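Local coordinates for protein glutamate receptor 1 (Adineta vaga, PDB 4IO2) that binds L-glutamate in the cleft of its two-lobed ligand-binding domain and, as part of a larger receptor, probably helps gate an ion channel, at residues A[16-21]-A[185-190]; A[71-74]-A[78-81]; A[85-90]-A[138-143]; A[131-136]-A[143-148]; A[157-162]-A[175-180]. All coordinates share one frame; numbering follows the deposited sequence. Where two conformers were deposited one is given.

Contact 1. Residues A[16-21]-A[185-190]; sequences ESVPFT and EYVTNN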
# COMPACT_ATOMS: atom_id res chain seq x y z
N GLU A 16 11.53 -6.25 18.38
CA GLU A 16 12.83 -6.49 17.79
C GLU A 16 12.71 -7.13 16.40
O GLU A 16 12.07 -8.17 16.24
CB GLU A 16 13.67 -7.38 18.73
CG GLU A 16 15.10 -7.62 18.24
CD GLU A 16 15.99 -8.37 19.20
OE1 GLU A 16 15.53 -8.71 20.31
OE2 GLU A 16 17.17 -8.63 18.84
N SER A 17 13.43 -6.56 15.44
CA SER A 17 13.47 -7.07 14.07
C SER A 17 14.50 -6.24 13.31
O SER A 17 14.23 -5.10 12.97
CB SER A 17 12.13 -6.92 13.39
OG SER A 17 12.21 -7.50 12.11
N VAL A 18 15.70 -6.78 13.08
CA VAL A 18 16.70 -6.04 12.37
C VAL A 18 16.34 -5.88 10.93
O VAL A 18 15.89 -6.81 10.30
CB VAL A 18 18.14 -6.62 12.54
CG1 VAL A 18 18.49 -6.76 13.99
CG2 VAL A 18 18.33 -8.00 11.83
N PRO A 19 16.57 -4.67 10.35
CA PRO A 19 17.09 -3.39 10.86
C PRO A 19 15.97 -2.36 11.15
O PRO A 19 16.24 -1.16 11.18
CB PRO A 19 17.97 -2.94 9.70
CG PRO A 19 17.06 -3.28 8.50
CD PRO A 19 16.39 -4.59 8.88
N PHE A 20 14.74 -2.83 11.37
CA PHE A 20 13.64 -1.98 11.82
C PHE A 20 13.87 -1.52 13.25
O PHE A 20 13.87 -0.29 13.51
CB PHE A 20 12.31 -2.72 11.70
CG PHE A 20 11.72 -2.71 10.29
CD1 PHE A 20 11.28 -1.53 9.74
CD2 PHE A 20 11.66 -3.86 9.53
CE1 PHE A 20 10.72 -1.51 8.45
CE2 PHE A 20 11.12 -3.87 8.25
CZ PHE A 20 10.65 -2.69 7.72
N THR A 21 14.06 -2.48 14.16
CA THR A 21 14.28 -2.21 15.56
C THR A 21 15.40 -3.13 16.00
O THR A 21 15.24 -4.34 16.09
CB THR A 21 12.99 -2.41 16.41
OG1 THR A 21 12.04 -1.42 16.00
CG2 THR A 21 13.26 -2.28 17.90
N GLU A 185 15.59 -10.11 2.77
CA GLU A 185 16.72 -9.66 1.96
C GLU A 185 17.84 -9.17 2.88
O GLU A 185 19.02 -9.47 2.67
CB GLU A 185 16.29 -8.49 1.08
CG GLU A 185 15.45 -8.89 -0.13
CD GLU A 185 14.89 -7.67 -0.90
OE1 GLU A 185 15.04 -6.49 -0.43
OE2 GLU A 185 14.31 -7.89 -1.99
N TYR A 186 17.51 -8.37 3.88
CA TYR A 186 18.54 -7.85 4.76
C TYR A 186 19.34 -8.98 5.40
O TYR A 186 20.58 -8.95 5.41
CB TYR A 186 17.93 -6.94 5.83
CG TYR A 186 18.97 -6.37 6.76
CD1 TYR A 186 19.71 -5.24 6.42
CD2 TYR A 186 19.21 -6.96 7.98
CE1 TYR A 186 20.70 -4.75 7.28
CE2 TYR A 186 20.19 -6.50 8.82
CZ TYR A 186 20.92 -5.41 8.49
OH TYR A 186 21.89 -4.96 9.39
N VAL A 187 18.65 -9.93 6.00
CA VAL A 187 19.31 -10.97 6.77
C VAL A 187 20.13 -11.89 5.87
O VAL A 187 21.26 -12.26 6.20
CB VAL A 187 18.27 -11.72 7.60
CG1 VAL A 187 18.82 -13.02 8.11
CG2 VAL A 187 17.76 -10.78 8.74
N THR A 188 19.57 -12.25 4.73
CA THR A 188 20.31 -13.14 3.82
C THR A 188 21.45 -12.41 3.09
O THR A 188 22.39 -13.06 2.63
CB THR A 188 19.38 -13.85 2.78
OG1 THR A 188 18.66 -12.89 1.99
CG2 THR A 188 18.39 -14.78 3.50
N ASN A 189 21.38 -11.08 3.00
CA ASN A 189 22.48 -10.32 2.37
C ASN A 189 23.52 -9.82 3.35
O ASN A 189 24.60 -9.41 2.94
CB ASN A 189 21.96 -9.14 1.55
CG ASN A 189 21.22 -9.57 0.31
OD1 ASN A 189 21.42 -10.67 -0.19
ND2 ASN A 189 20.37 -8.69 -0.21
N ASN A 190 23.28 -9.95 4.65
CA ASN A 190 24.21 -9.37 5.62
C ASN A 190 24.60 -10.23 6.80
O ASN A 190 25.61 -9.96 7.42
CB ASN A 190 23.59 -8.09 6.18
CG ASN A 190 23.51 -6.99 5.15
OD1 ASN A 190 24.53 -6.36 4.85
ND2 ASN A 190 22.33 -6.77 4.58
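One face of the Tyr186 ring is covered by Pro19, and the opposite face by the side-chain amide of Asn190. Pro19 CG sits 4.0 Å from the centroid of the Tyr186 ring and 14° off its normal, a CH-pi contact over the face; Pro19 CB and CD spread the touch from the phenol end back to CG of the ring. Beyond the other face, Asn190 CG lies toward the rim, held by a bond from Asn190 ND2 to Tyr186 O of 2.9 Å, which lands on a lone pair in the carbonyl plane. In one of its two conformers, Val18 CG2 comes obliquely to Tyr186 CE2 at 3.8 Å, and the two side chains cross nearly at a right angle. With CG anti to the backbone N (chi1 180°), the phenol of Tyr186 projects off helix 181-190 toward the loop. A cis peptide precedes Pro19, and the loop turns back through a classic beta bulge, Phe20 and Thr21 both facing Ser17. An alanine in place of this tyrosine is likely to leave Pro19 without its aromatic partner and open a gap between loop and helix. Ser17 in the same loop bonds Asp85 of the glutamate site, while Val187 packs on Tyr166 of helix 162-170. The contact joins a first-lobe loop to a second-lobe helix at the cleft, consistent with the closed clamshell of glutamate-receptor ligand-binding domains.

Contact 2. Residues A[71-74]-A[78-81]; sequences VLAL and DYDI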
# COMPACT_ATOMS: atom_id res chain seq x y z
N VAL A 71 -0.12 -6.97 18.80
CA VAL A 71 -1.40 -6.38 18.44
C VAL A 71 -2.40 -6.55 19.59
O VAL A 71 -3.11 -5.61 19.97
CB VAL A 71 -1.91 -7.01 17.13
CG1 VAL A 71 -3.32 -6.63 16.82
CG2 VAL A 71 -0.97 -6.61 15.99
N LEU A 72 -2.48 -7.77 20.14
CA LEU A 72 -3.38 -8.03 21.25
C LEU A 72 -3.05 -7.20 22.49
O LEU A 72 -3.94 -6.73 23.19
CB LEU A 72 -3.34 -9.53 21.61
CG LEU A 72 -4.07 -10.41 20.60
CD1 LEU A 72 -3.62 -11.87 20.73
CD2 LEU A 72 -5.56 -10.30 20.78
N ALA A 73 -1.77 -7.02 22.75
CA ALA A 73 -1.33 -6.19 23.89
C ALA A 73 -1.78 -4.75 23.69
O ALA A 73 -2.29 -4.13 24.64
CB ALA A 73 0.18 -6.28 24.04
N LEU A 74 -1.67 -4.23 22.47
CA LEU A 74 -2.14 -2.88 22.24
C LEU A 74 -3.66 -2.83 22.47
O LEU A 74 -4.17 -1.91 23.11
CB LEU A 74 -1.79 -2.42 20.83
CG LEU A 74 -2.25 -0.97 20.60
CD1 LEU A 74 -1.24 -0.24 19.76
CD2 LEU A 74 -3.63 -0.89 19.98
N ASP A 78 -2.04 -1.86 26.57
CA ASP A 78 -0.66 -1.87 27.05
C ASP A 78 0.21 -0.80 26.40
O ASP A 78 1.23 -0.40 26.95
CB ASP A 78 0.01 -3.22 26.83
CG ASP A 78 -0.67 -4.37 27.58
OD1 ASP A 78 -1.73 -4.20 28.24
OD2 ASP A 78 -0.11 -5.49 27.48
N TYR A 79 -0.24 -0.35 25.23
CA TYR A 79 0.44 0.67 24.45
C TYR A 79 -0.64 1.58 23.85
O TYR A 79 -1.81 1.18 23.75
CB TYR A 79 1.25 0.05 23.29
CG TYR A 79 2.20 -1.05 23.70
CD1 TYR A 79 3.38 -0.77 24.40
CD2 TYR A 79 1.92 -2.37 23.45
CE1 TYR A 79 4.25 -1.78 24.78
CE2 TYR A 79 2.79 -3.40 23.82
CZ TYR A 79 3.94 -3.11 24.51
OH TYR A 79 4.77 -4.15 24.86
N ASP A 80 -0.24 2.77 23.42
CA ASP A 80 -1.12 3.66 22.65
C ASP A 80 -1.05 3.41 21.16
O ASP A 80 -2.08 3.40 20.50
CB ASP A 80 -0.82 5.12 22.96
CG ASP A 80 -1.02 5.42 24.43
OD1 ASP A 80 -2.11 5.07 24.98
OD2 ASP A 80 -0.11 5.97 25.06
N ILE A 81 0.16 3.25 20.65
CA ILE A 81 0.35 2.82 19.27
C ILE A 81 1.47 1.77 19.26
O ILE A 81 2.22 1.65 20.23
CB ILE A 81 0.70 3.97 18.28
CG1 ILE A 81 2.02 4.64 18.66
CG2 ILE A 81 -0.45 4.97 18.26
CD1 ILE A 81 2.50 5.72 17.64
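Asp78 N reaches Ala73 O, five positions back along the chain, in a 3.0 Å hydrogen bond, nearly straight at 161° and with the donor tilted out of the carbonyl plane, as the chain leaves helix 67-75. This sets the Asp78 side chain beside Ala73: Asp78 OD2 approaches Ala73 CB to 3.5 Å, and Asp78 OD1 bonds Asn76. Asp78 CB also lies over one face of the Tyr79 ring, toward its rim. Ala73 CB meets the same ring obliquely, 3.9 Å from Tyr79 CE2, while the backbone N of Leu74 comes to its edge. On the inner side, Leu74 holds CG anti to the backbone N (chi1 -178°), which carries CD1 out over the returning chain. There Leu74 CD1 presses on Ile81 CA at 3.5 Å, tighter than usual for two carbons, and also covers Asp80 O, a buried carbonyl without a partner in the model. The carboxylate of Asp80 makes a salt bridge with Arg11. The bond from Asp78 to Ala73 spans the same six residues as the 6-to-1 bond of a Schellman motif and is consistent with one, ending the helix and leading into strand 81-82 of the first lobe.

Contact 3. Residues A[85-90]-A[138-143]; sequences DITVTS and GTAGED. With GLU (glutamic acid), chain E.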
# COMPACT_ATOMS: atom_id res chain seq x y z
N ASP A 85 7.43 -3.63 11.69
CA ASP A 85 7.14 -4.42 10.49
C ASP A 85 5.92 -5.29 10.76
O ASP A 85 6.02 -6.51 10.83
CB ASP A 85 8.35 -5.26 10.06
CG ASP A 85 9.01 -6.09 11.17
OD1 ASP A 85 8.82 -5.84 12.36
OD2 ASP A 85 9.80 -7.02 10.81
N ILE A 86 4.77 -4.62 10.95
CA ILE A 86 3.54 -5.26 11.38
C ILE A 86 2.55 -5.26 10.23
O ILE A 86 2.11 -4.21 9.75
CB ILE A 86 2.92 -4.50 12.57
CG1 ILE A 86 3.91 -4.36 13.74
CG2 ILE A 86 1.70 -5.20 13.07
CD1 ILE A 86 3.51 -3.29 14.75
N THR A 87 2.26 -6.46 9.72
CA THR A 87 1.38 -6.61 8.59
C THR A 87 -0.07 -6.30 8.91
O THR A 87 -0.63 -6.76 9.90
CB THR A 87 1.51 -8.02 8.01
OG1 THR A 87 2.88 -8.28 7.71
CG2 THR A 87 0.68 -8.20 6.72
N VAL A 88 -0.72 -5.53 8.04
CA VAL A 88 -2.15 -5.22 8.15
C VAL A 88 -2.91 -6.43 7.64
O VAL A 88 -2.75 -6.85 6.49
CB VAL A 88 -2.48 -3.98 7.32
CG1 VAL A 88 -3.96 -3.65 7.48
CG2 VAL A 88 -1.60 -2.80 7.77
N THR A 89 -3.70 -7.06 8.50
CA THR A 89 -4.49 -8.23 8.11
C THR A 89 -5.94 -8.06 8.52
O THR A 89 -6.26 -7.30 9.40
CB THR A 89 -4.00 -9.55 8.76
OG1 THR A 89 -4.32 -9.52 10.14
CG2 THR A 89 -2.48 -9.78 8.58
N SER A 90 -6.81 -8.78 7.84
CA SER A 90 -8.25 -8.74 8.13
C SER A 90 -8.53 -9.14 9.57
O SER A 90 -9.32 -8.51 10.25
CB SER A 90 -9.02 -9.66 7.15
OG SER A 90 -8.61 -11.03 7.23
N GLY A 138 1.97 -16.81 15.10
CA GLY A 138 1.55 -15.43 15.35
C GLY A 138 2.02 -14.44 14.32
O GLY A 138 1.98 -13.25 14.54
N THR A 139 2.52 -14.93 13.20
CA THR A 139 2.82 -14.08 12.07
C THR A 139 1.67 -14.20 11.03
O THR A 139 0.90 -15.18 11.00
CB THR A 139 4.17 -14.42 11.38
OG1 THR A 139 4.12 -15.75 10.84
CG2 THR A 139 5.33 -14.31 12.33
N ALA A 140 1.62 -13.23 10.15
CA ALA A 140 0.65 -13.27 9.08
C ALA A 140 0.88 -14.50 8.19
O ALA A 140 -0.06 -15.01 7.61
CB ALA A 140 0.70 -11.95 8.27
N GLY A 141 2.13 -14.95 8.10
CA GLY A 141 2.48 -16.12 7.32
C GLY A 141 1.75 -17.37 7.79
O GLY A 141 1.48 -18.28 7.01
N GLU A 142 1.46 -17.45 9.07
CA GLU A 142 0.70 -18.57 9.62
C GLU A 142 -0.67 -18.63 8.98
O GLU A 142 -1.13 -19.71 8.58
CB GLU A 142 0.60 -18.51 11.15
CG GLU A 142 -0.15 -19.67 11.76
CD GLU A 142 -0.32 -19.58 13.28
OE1 GLU A 142 -0.06 -18.48 13.87
OE2 GLU A 142 -0.67 -20.64 13.89
N ASP A 143 -1.34 -17.48 8.86
CA ASP A 143 -2.65 -17.57 8.23
C ASP A 143 -2.59 -17.85 6.73
O ASP A 143 -3.49 -18.52 6.20
CB ASP A 143 -3.57 -16.43 8.59
CG ASP A 143 -3.95 -16.47 10.07
OD1 ASP A 143 -4.35 -17.55 10.61
OD2 ASP A 143 -3.75 -15.45 10.71
N GLU E . 5.14 -8.74 9.39
CA GLU E . 4.84 -10.03 10.02
C GLU E . 3.58 -9.93 10.86
O GLU E . 3.12 -8.78 11.13
CB GLU E . 5.99 -10.54 10.90
CG GLU E . 7.35 -10.70 10.20
CD GLU E . 7.44 -11.85 9.20
OE1 GLU E . 6.49 -12.63 9.10
OE2 GLU E . 8.51 -12.00 8.55
OXT GLU E . 3.02 -10.98 11.25
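Ala140 buries the most surface here, its CB meeting Thr89 CG2 at 3.9 Å and Thr87 CB at 4.0 Å, so that a single methyl spans two threonines of the other lobe. The direct touch is small, and the bound glutamate bridges the rest. Thr87 carries OG1 anti to its carbonyl carbon (chi1 -54°), which places that oxygen 2.9 Å from the ligand amino N and leaves CG2 for Ala140. The backbone N of Thr87 binds the ligand O at 2.8 Å in a nearly straight bond (168°). From the opposite lobe, Ala140 N reaches the other carboxylate oxygen, OXT, at 2.9 Å; as it stands at the start of helix 140-148, the helix end probably helps to offset the ligand's negative charge. Asp85 O takes a further bond from the ligand amino N, at 2.8 Å. Thr89 turns its OG1 to Arg92 N, capping the short helix 90-93, while the carbonyl of Thr87 accepts from the side chain of Arg92. Behind the loop, Ile86 and Val88 bond through their backbones to Gly208 and Thr206 of strand 200-211, Val88 packs on Asn100 of the second subunit, and on the far side helix 140-148 continues away from the cleft.

Contact 4. Residues A[131-136]-A[143-148]; sequences NRIGIR and DYYLRE. With GLU (glutamic acid), chain E.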
# COMPACT_ATOMS: atom_id res chain seq x y z
N ASN A 131 5.37 -31.03 7.58
CA ASN A 131 6.27 -30.82 8.71
C ASN A 131 7.70 -30.39 8.37
O ASN A 131 8.56 -30.20 9.27
CB ASN A 131 6.37 -32.00 9.58
CG ASN A 131 6.83 -31.65 10.97
OD1 ASN A 131 6.35 -30.71 11.57
ND2 ASN A 131 7.66 -32.46 11.51
N ARG A 132 8.00 -30.28 7.07
CA ARG A 132 9.25 -29.65 6.69
C ARG A 132 9.11 -28.20 6.22
O ARG A 132 10.08 -27.58 5.78
CB ARG A 132 9.97 -30.52 5.68
CG ARG A 132 10.36 -31.88 6.35
CD ARG A 132 11.44 -32.74 5.70
NE ARG A 132 12.69 -31.99 5.57
CZ ARG A 132 13.67 -31.92 6.48
NH1 ARG A 132 13.64 -32.56 7.61
NH2 ARG A 132 14.71 -31.14 6.22
N ILE A 133 7.88 -27.70 6.36
CA ILE A 133 7.65 -26.26 6.23
C ILE A 133 7.55 -25.60 7.63
O ILE A 133 6.61 -25.86 8.35
CB ILE A 133 6.36 -26.04 5.41
CG1 ILE A 133 6.42 -26.78 4.06
CG2 ILE A 133 6.10 -24.52 5.23
CD1 ILE A 133 5.10 -26.86 3.38
N GLY A 134 8.54 -24.78 8.02
CA GLY A 134 8.52 -24.12 9.33
C GLY A 134 7.78 -22.79 9.24
O GLY A 134 7.93 -22.05 8.28
N ILE A 135 6.91 -22.54 10.22
CA ILE A 135 6.16 -21.30 10.27
C ILE A 135 6.23 -20.70 11.68
O ILE A 135 5.95 -21.35 12.65
CB ILE A 135 4.68 -21.53 9.87
CG1 ILE A 135 4.53 -22.01 8.41
CG2 ILE A 135 3.84 -20.25 10.15
CD1 ILE A 135 4.76 -21.02 7.34
N ARG A 136 6.61 -19.43 11.76
CA ARG A 136 6.57 -18.68 13.02
C ARG A 136 5.14 -18.38 13.46
O ARG A 136 4.36 -17.70 12.78
CB ARG A 136 7.38 -17.39 12.91
CG ARG A 136 8.87 -17.62 12.80
CD ARG A 136 9.59 -16.33 12.42
NE ARG A 136 9.32 -16.02 11.01
CZ ARG A 136 9.31 -14.83 10.46
NH1 ARG A 136 9.46 -13.74 11.24
NH2 ARG A 136 9.15 -14.70 9.16
N ASP A 143 -1.34 -17.48 8.86
CA ASP A 143 -2.65 -17.57 8.23
C ASP A 143 -2.59 -17.85 6.73
O ASP A 143 -3.49 -18.52 6.20
CB ASP A 143 -3.57 -16.43 8.59
CG ASP A 143 -3.95 -16.47 10.07
OD1 ASP A 143 -4.35 -17.55 10.61
OD2 ASP A 143 -3.75 -15.45 10.71
N TYR A 144 -1.53 -17.40 6.06
CA TYR A 144 -1.34 -17.77 4.67
C TYR A 144 -1.21 -19.28 4.54
O TYR A 144 -1.83 -19.90 3.68
CB TYR A 144 -0.11 -17.05 4.06
CG TYR A 144 0.10 -17.40 2.63
CD1 TYR A 144 0.81 -18.55 2.27
CD2 TYR A 144 -0.41 -16.60 1.61
CE1 TYR A 144 0.99 -18.88 0.96
CE2 TYR A 144 -0.24 -16.94 0.29
CZ TYR A 144 0.46 -18.07 -0.03
OH TYR A 144 0.62 -18.41 -1.35
N TYR A 145 -0.36 -19.87 5.37
CA TYR A 145 -0.14 -21.30 5.34
C TYR A 145 -1.46 -22.04 5.51
O TYR A 145 -1.76 -22.99 4.75
CB TYR A 145 0.84 -21.70 6.44
CG TYR A 145 1.11 -23.18 6.47
CD1 TYR A 145 0.27 -24.03 7.17
CD2 TYR A 145 2.21 -23.73 5.80
CE1 TYR A 145 0.49 -25.38 7.21
CE2 TYR A 145 2.42 -25.09 5.82
CZ TYR A 145 1.56 -25.91 6.54
OH TYR A 145 1.75 -27.27 6.59
N LEU A 146 -2.24 -21.65 6.52
CA LEU A 146 -3.45 -22.37 6.86
C LEU A 146 -4.50 -22.27 5.74
O LEU A 146 -5.24 -23.23 5.49
CB LEU A 146 -4.02 -21.86 8.19
CG LEU A 146 -3.19 -22.20 9.43
CD1 LEU A 146 -3.71 -21.47 10.66
CD2 LEU A 146 -3.09 -23.70 9.65
N ARG A 147 -4.55 -21.15 5.03
CA ARG A 147 -5.49 -21.02 3.92
C ARG A 147 -5.01 -21.68 2.62
O ARG A 147 -5.81 -22.27 1.90
CB ARG A 147 -5.82 -19.56 3.64
CG ARG A 147 -6.87 -19.38 2.52
CD ARG A 147 -7.13 -17.91 2.16
NE ARG A 147 -5.88 -17.33 1.68
CZ ARG A 147 -5.11 -16.49 2.36
NH1 ARG A 147 -5.49 -16.02 3.55
NH2 ARG A 147 -3.96 -16.11 1.81
N GLU A 148 -3.72 -21.53 2.30
CA GLU A 148 -3.20 -21.87 0.97
C GLU A 148 -2.51 -23.21 0.83
O GLU A 148 -2.44 -23.75 -0.27
CB GLU A 148 -2.19 -20.83 0.52
CG GLU A 148 -2.73 -19.44 0.54
CD GLU A 148 -3.58 -19.09 -0.64
OE1 GLU A 148 -3.45 -19.75 -1.69
OE2 GLU A 148 -4.37 -18.13 -0.52
N GLU E . 5.14 -8.74 9.39
CA GLU E . 4.84 -10.03 10.02
C GLU E . 3.58 -9.93 10.86
O GLU E . 3.12 -8.78 11.13
CB GLU E . 5.99 -10.54 10.90
CG GLU E . 7.35 -10.70 10.20
CD GLU E . 7.44 -11.85 9.20
OE1 GLU E . 6.49 -12.63 9.10
OE2 GLU E . 8.51 -12.00 8.55
OXT GLU E . 3.02 -10.98 11.25
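Tyr145 lies against Ile133 and Ile135, two residues whose side chains both point at the helix and cross the ring obliquely. Ile133 CG2 touches Tyr145 CE2 at 3.8 Å, and Ile135 CG1 meets Tyr145 CD2 at 3.9 Å; both therefore press on the same flank of the ring. Tyr145 is brought there by CG standing anti to the backbone N (chi1 -180°), which swings the ring from the helix across to the strand, and its hydroxyl is fixed by Asn155. Phe156 adds an edge-to-face contact with the ring. One residue beyond Ile135, the alternation of the strand turns Arg136 the other way. Its chain bends at chi3 (-73°), and Arg136 NH2 donates to OE2 of the bound glutamate at 2.8 Å, in the plane of the guanidinium at its edge; Arg136 NH2 also bonds Phe178 O. Farther along the helix, Arg147 grips its neighbour side-on, Arg147 NE reaching Glu148 OE2 at 2.8 Å and an NH group going to the same oxygen. Strand 134-136, helix 140-148 and the parallel strand 157-159 form a beta-alpha-beta unit of the second lobe, with buried apolar groups between helix and sheet and a glutamate-binding arginine at the strand's end.

Contact 5. Residues A[157-162]-A[175-180]; sequences YPLKSR and DVSFMD. With GLU (glutamic acid), chain E.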
# COMPACT_ATOMS: atom_id res chain seq x y z
N TYR A 157 5.69 -27.15 10.78
CA TYR A 157 6.63 -27.19 11.92
C TYR A 157 6.62 -25.84 12.65
O TYR A 157 6.94 -24.83 12.03
CB TYR A 157 8.06 -27.48 11.42
CG TYR A 157 9.05 -27.71 12.53
CD1 TYR A 157 9.78 -26.67 13.06
CD2 TYR A 157 9.33 -28.99 12.98
CE1 TYR A 157 10.68 -26.87 14.07
CE2 TYR A 157 10.24 -29.20 14.01
CZ TYR A 157 10.93 -28.15 14.52
OH TYR A 157 11.85 -28.37 15.51
N PRO A 158 6.28 -25.83 13.95
CA PRO A 158 6.07 -24.52 14.63
C PRO A 158 7.39 -23.86 15.04
O PRO A 158 8.29 -24.53 15.55
CB PRO A 158 5.23 -24.89 15.84
CG PRO A 158 5.70 -26.38 16.14
CD PRO A 158 5.90 -27.00 14.78
N LEU A 159 7.51 -22.55 14.83
CA LEU A 159 8.72 -21.80 15.21
C LEU A 159 8.34 -20.65 16.15
O LEU A 159 7.34 -19.96 15.92
CB LEU A 159 9.42 -21.24 13.99
CG LEU A 159 9.82 -22.28 12.92
CD1 LEU A 159 10.06 -21.56 11.56
CD2 LEU A 159 11.00 -23.10 13.41
N LYS A 160 9.15 -20.46 17.19
CA LYS A 160 8.87 -19.44 18.20
C LYS A 160 9.55 -18.09 17.93
O LYS A 160 9.27 -17.10 18.60
CB LYS A 160 9.33 -19.93 19.57
CG LYS A 160 8.60 -21.18 20.03
CD LYS A 160 9.05 -21.63 21.42
CE LYS A 160 8.21 -22.81 21.92
NZ LYS A 160 8.52 -23.19 23.31
N SER A 161 10.45 -18.05 16.96
CA SER A 161 11.28 -16.85 16.74
C SER A 161 12.02 -16.93 15.43
O SER A 161 12.08 -18.00 14.83
CB SER A 161 12.33 -16.73 17.83
OG SER A 161 13.25 -17.81 17.71
N ARG A 162 12.53 -15.78 14.96
CA ARG A 162 13.42 -15.80 13.82
C ARG A 162 14.64 -16.69 14.06
O ARG A 162 15.05 -17.46 13.19
CB ARG A 162 13.84 -14.38 13.45
CG ARG A 162 12.70 -13.57 12.88
CD ARG A 162 13.18 -12.21 12.41
NE ARG A 162 12.08 -11.39 11.92
CZ ARG A 162 11.32 -10.57 12.65
NH1 ARG A 162 11.53 -10.37 13.93
NH2 ARG A 162 10.33 -9.94 12.04
N ASP A 175 12.95 -27.51 5.53
CA ASP A 175 13.51 -27.14 4.23
C ASP A 175 13.18 -25.72 3.83
O ASP A 175 13.92 -25.13 3.05
CB ASP A 175 13.01 -28.11 3.14
CG ASP A 175 13.53 -29.53 3.33
OD1 ASP A 175 14.72 -29.67 3.71
OD2 ASP A 175 12.69 -30.44 3.18
N VAL A 176 12.06 -25.16 4.32
CA VAL A 176 11.65 -23.81 3.94
C VAL A 176 10.97 -23.15 5.13
O VAL A 176 10.44 -23.80 6.02
CB VAL A 176 10.68 -23.79 2.74
CG1 VAL A 176 11.32 -24.32 1.48
CG2 VAL A 176 9.40 -24.58 3.07
N SER A 177 10.98 -21.82 5.12
CA SER A 177 10.01 -21.04 5.90
C SER A 177 9.59 -19.84 5.05
O SER A 177 9.98 -19.74 3.87
CB SER A 177 10.63 -20.59 7.23
OG SER A 177 9.63 -20.02 8.09
N PHE A 178 8.74 -18.96 5.62
CA PHE A 178 8.28 -17.74 4.94
C PHE A 178 8.82 -16.57 5.74
O PHE A 178 8.93 -16.64 6.98
CB PHE A 178 6.75 -17.61 5.00
CG PHE A 178 5.96 -18.70 4.32
CD1 PHE A 178 6.54 -19.53 3.38
CD2 PHE A 178 4.62 -18.87 4.62
CE1 PHE A 178 5.79 -20.51 2.76
CE2 PHE A 178 3.86 -19.83 4.00
CZ PHE A 178 4.46 -20.66 3.07
N MET A 179 9.13 -15.49 5.06
CA MET A 179 9.65 -14.28 5.71
C MET A 179 9.33 -13.07 4.86
O MET A 179 9.36 -13.13 3.65
CB MET A 179 11.14 -14.43 5.94
CG MET A 179 11.72 -13.32 6.76
SD MET A 179 13.49 -13.69 7.14
CE MET A 179 13.87 -12.27 8.20
N ASP A 180 8.95 -11.98 5.51
CA ASP A 180 8.75 -10.72 4.80
C ASP A 180 9.96 -10.37 3.97
O ASP A 180 11.10 -10.54 4.39
CB ASP A 180 8.55 -9.58 5.78
CG ASP A 180 7.23 -9.63 6.54
OD1 ASP A 180 6.25 -10.26 6.05
OD2 ASP A 180 7.22 -8.95 7.59
N GLU E . 5.14 -8.74 9.39
CA GLU E . 4.84 -10.03 10.02
C GLU E . 3.58 -9.93 10.86
O GLU E . 3.12 -8.78 11.13
CB GLU E . 5.99 -10.54 10.90
CG GLU E . 7.35 -10.70 10.20
CD GLU E . 7.44 -11.85 9.20
OE1 GLU E . 6.49 -12.63 9.10
OE2 GLU E . 8.51 -12.00 8.55
OXT GLU E . 3.02 -10.98 11.25
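Arg162 runs out fully extended from CG to NE, and Met179, with CG anti to its backbone N (chi1 -172°) and an equally extended chain, meets it with the terminal methyl. Met179 CE comes to the edge of the guanidinium, near its plane, 4.2 Å from Arg162 NE. The arginine head also reaches the ligand: Arg162 NH2 lies 3.6 Å from the ligand CG, oblique to the guanidinium, and is bonded to Tyr67 OH, with a long, weak ion pair to Asp85. Deeper in the lobe, Leu159 CD1 rests against Ser177 OG at 3.8 Å, while that hydroxyl is bonded to Gly134 O. These residues belong to the second lobe of the clamshell, where strands 157-159 and 177-180 are linked through helix 162-170, whose Met165 packs on both Leu159 and Ser177. At its far end, strand 177-180 delivers Asp180 to the glutamate. The backbone N of Asp180 points almost straight (177°) at the ligand OE2, 3.1 Å away, and Asp180 OD2 accepts from the ligand amino N at 2.8 Å, so one residue serves both the gamma-carboxylate and the ammonium group. Asn105 bonds Asp180 OD1 and so helps to fix the carboxylate's rotation. Replacing this aspartate by an alanine is likely to leave the ligand's ammonium without its carboxylate mate and cost Asn105 this acceptor. Asp180 also stands just before helix 181-190, although its side chain makes no capping bond.

Overall arrangement
The first lobe holds contact 2 and segments 16-21 and 85-90; the second holds contacts 4 and 5 and segments 185-190 and 138-143. Contacts 1 and 3, centres 18 Å apart, thus bridge the cleft, linked through Ser17 and Asp85. Contacts 4 and 5 lie closest, 8 Å between centres, each using one strand of the parallel pair 134-136 and 157-159. Contact 3 joins contact 4 through helix 140-148; contacts 3, 4 and 5 touch glutamate. Contact 2 touches contact 3 through Val71 and Ile86, its centre about 24 Å from contact 1's. Along the chain contact 2 closes before contact 3 opens, contacts 3 and 4 alternate, contact 5 follows, and contact 1 spans all, which probably helps hold the lobes together.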